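Local coordinates for protein glycoside hydrolase (Streptococcus pneumoniae serotype 4, PDB 6ORH) that probably hydrolyses alpha-L-fucosidic bonds in glycans, as a family 29 glycoside hydrolase of a bacterium that degrades host carbohydrate antigens, at residues A[83-88]-A[157-162]. The protein carries 2 engineered substitutions. Numbering follows the deposited sequence.
Sequences LYPTAH and PNYGNA
Tyr159 reaches out from the loop 157-162 and brings the phenol end of its side chain against Tyr84, with the two side chains crossing at about a right angle. The meeting is one of van der Waals packing and small, with 85 Å² buried over both segments. Tyr159 OH lies obliquely to the Tyr84 ring, nearest Tyr84 CD2 at 3.7 Å and Tyr84 CB at 4.0 Å. The apolar part of the contact continues from Tyr84 CD2 to Tyr159 CZ at 4.4 Å. The CB bond of Tyr84 already points toward 157-162, and chi1 of 73°, with CG between the backbone N and the carbonyl carbon, swings the ring so that CD2 lies near Tyr159 OH. Pro85 adds a looser, marginal contact, its CD 4.4 Å from Tyr159 OH.

Hydrogen bonding at the two phenols is directed to other parts of the chain. Tyr159 OH pairs with Asp104, and Tyr84 OH with Glu152 of helix 139-154. Tyrosine suits both places: the ring fills buried space, while the hydroxyl at its far end finds a carboxylate.

Within 83-88 the backbone is shaped by local bonds. Pro85 is the centre of an inverse gamma turn, closed by Thr86 N to Tyr84 O at 2.8 Å, and proline's restricted phi agrees with such a bend. Next comes an ST turn, in which Thr86 OG1 accepts from His88 N at 3.1 Å. In the other loop Gly160 has phi 94°, a backbone conformation that glycine, having no CB, takes up readily.

Both loops belong to the alpha-L-fucosidase domain, of TIM-barrel type: one leads from strand 70-74 to helix 105-116, the other from helix 139-154 to strand 167-169. Their contact is peripheral loop packing in this beta/alpha barrel, away from the glycan pocket.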
loop_
_atom_site.group_PDB
_atom_site.type_symbol
_atom_site.label_atom_id
_atom_site.label_comp_id
_atom_site.label_asym_id
_atom_site.label_seq_id
_atom_site.Cartn_x
_atom_site.Cartn_y
_atom_site.Cartn_z
ATOM N N LEU A 83 20.130 22.427 24.400
ATOM C CA LEU A 83 19.020 23.318 24.734
ATOM C C LEU A 83 18.692 23.258 26.235
ATOM O O LEU A 83 17.623 23.705 26.670
ATOM C CB LEU A 83 17.812 22.932 23.865
ATOM C CG LEU A 83 18.043 23.135 22.363
ATOM C CD1 LEU A 83 16.840 22.626 21.589
ATOM C CD2 LEU A 83 18.259 24.616 22.044
ATOM N N TYR A 84 19.607 22.671 27.017
ATOM C CA TYR A 84 19.539 22.741 28.474
ATOM C C TYR A 84 20.946 23.108 28.932
ATOM O O TYR A 84 21.905 22.909 28.196
ATOM C CB TYR A 84 19.022 21.434 29.092
ATOM C CG TYR A 84 19.993 20.276 29.055
ATOM C CD1 TYR A 84 20.119 19.477 27.920
ATOM C CD2 TYR A 84 20.827 19.993 30.143
ATOM C CE1 TYR A 84 21.023 18.424 27.888
ATOM C CE2 TYR A 84 21.740 18.946 30.114
ATOM C CZ TYR A 84 21.853 18.165 28.972
ATOM O OH TYR A 84 22.781 17.159 28.940
ATOM N N PRO A 85 21.114 23.688 30.142
ATOM C CA PRO A 85 22.433 24.112 30.623
ATOM C C PRO A 85 23.376 23.003 31.090
ATOM O O PRO A 85 23.734 22.877 32.266
ATOM C CB PRO A 85 22.029 25.142 31.697
ATOM C CG PRO A 85 20.775 24.568 32.260
ATOM C CD PRO A 85 20.015 24.057 31.047
ATOM N N THR A 86 23.790 22.182 30.130
ATOM C CA THR A 86 24.698 21.086 30.394
ATOM C C THR A 86 26.004 21.600 31.010
ATOM O O THR A 86 26.457 22.704 30.700
ATOM C CB THR A 86 25.011 20.352 29.077
ATOM O OG1 THR A 86 25.922 19.286 29.307
ATOM C CG2 THR A 86 25.494 21.255 27.955
ATOM N N ALA A 87 26.613 20.736 31.829
ATOM C CA ALA A 87 27.920 21.037 32.396
ATOM C C ALA A 87 29.031 20.764 31.380
ATOM O O ALA A 87 30.196 21.094 31.642
ATOM C CB ALA A 87 28.140 20.207 33.642
ATOM N N HIS A 88 28.701 20.144 30.237
ATOM C CA HIS A 88 29.704 19.389 29.486
ATOM C C HIS A 88 30.166 20.066 28.194
ATOM O O HIS A 88 31.106 19.575 27.554
ATOM C CB HIS A 88 29.243 17.942 29.279
ATOM C CG HIS A 88 29.084 17.247 30.584
ATOM N ND1 HIS A 88 30.137 17.110 31.480
ATOM C CD2 HIS A 88 28.000 16.721 31.196
ATOM C CE1 HIS A 88 29.714 16.473 32.556
ATOM N NE2 HIS A 88 28.419 16.234 32.408
ATOM N N PRO A 157 15.418 14.562 38.725
ATOM C CA PRO A 157 13.988 14.409 38.962
ATOM C C PRO A 157 13.151 15.538 38.366
ATOM O O PRO A 157 11.938 15.387 38.235
ATOM C CB PRO A 157 13.861 14.318 40.501
ATOM C CG PRO A 157 15.117 15.001 41.022
ATOM C CD PRO A 157 16.187 14.700 39.981
ATOM N N ASN A 158 13.781 16.653 37.987
ATOM C CA ASN A 158 13.050 17.779 37.430
ATOM C C ASN A 158 12.895 17.652 35.910
ATOM O O ASN A 158 12.293 18.529 35.280
ATOM C CB ASN A 158 13.757 19.096 37.721
ATOM C CG ASN A 158 13.946 19.300 39.208
ATOM O OD1 ASN A 158 12.966 19.400 39.935
ATOM N ND2 ASN A 158 15.192 19.287 39.659
ATOM N N TYR A 159 13.505 16.615 35.326
ATOM C CA TYR A 159 13.330 16.386 33.893
ATOM C C TYR A 159 12.444 15.171 33.675
ATOM O O TYR A 159 12.439 14.271 34.501
ATOM C CB TYR A 159 14.686 16.129 33.219
ATOM C CG TYR A 159 15.640 17.293 33.168
ATOM C CD1 TYR A 159 15.191 18.616 33.142
ATOM C CD2 TYR A 159 17.013 17.055 33.104
ATOM C CE1 TYR A 159 16.087 19.674 33.044
ATOM C CE2 TYR A 159 17.917 18.109 33.008
ATOM C CZ TYR A 159 17.450 19.415 32.969
ATOM O OH TYR A 159 18.332 20.456 32.875
ATOM N N GLY A 160 11.670 15.168 32.576
ATOM C CA GLY A 160 10.775 14.054 32.324
ATOM C C GLY A 160 9.394 14.368 32.874
ATOM O O GLY A 160 9.166 15.466 33.387
ATOM N N ASN A 161 8.522 13.365 32.789
ATOM C CA ASN A 161 7.203 13.414 33.399
ATOM C C ASN A 161 7.380 12.898 34.825
ATOM O O ASN A 161 7.513 11.698 35.025
ATOM C CB ASN A 161 6.237 12.553 32.586
ATOM C CG ASN A 161 4.847 12.481 33.191
ATOM O OD1 ASN A 161 4.552 13.228 34.112
ATOM N ND2 ASN A 161 3.970 11.672 32.616
ATOM N N ALA A 162 7.439 13.829 35.799
ATOM C CA ALA A 162 7.708 13.471 37.198
ATOM C C ALA A 162 8.967 12.620 37.302
ATOM O O ALA A 162 8.953 11.561 37.926
ATOM C CB ALA A 162 6.506 12.788 37.823
#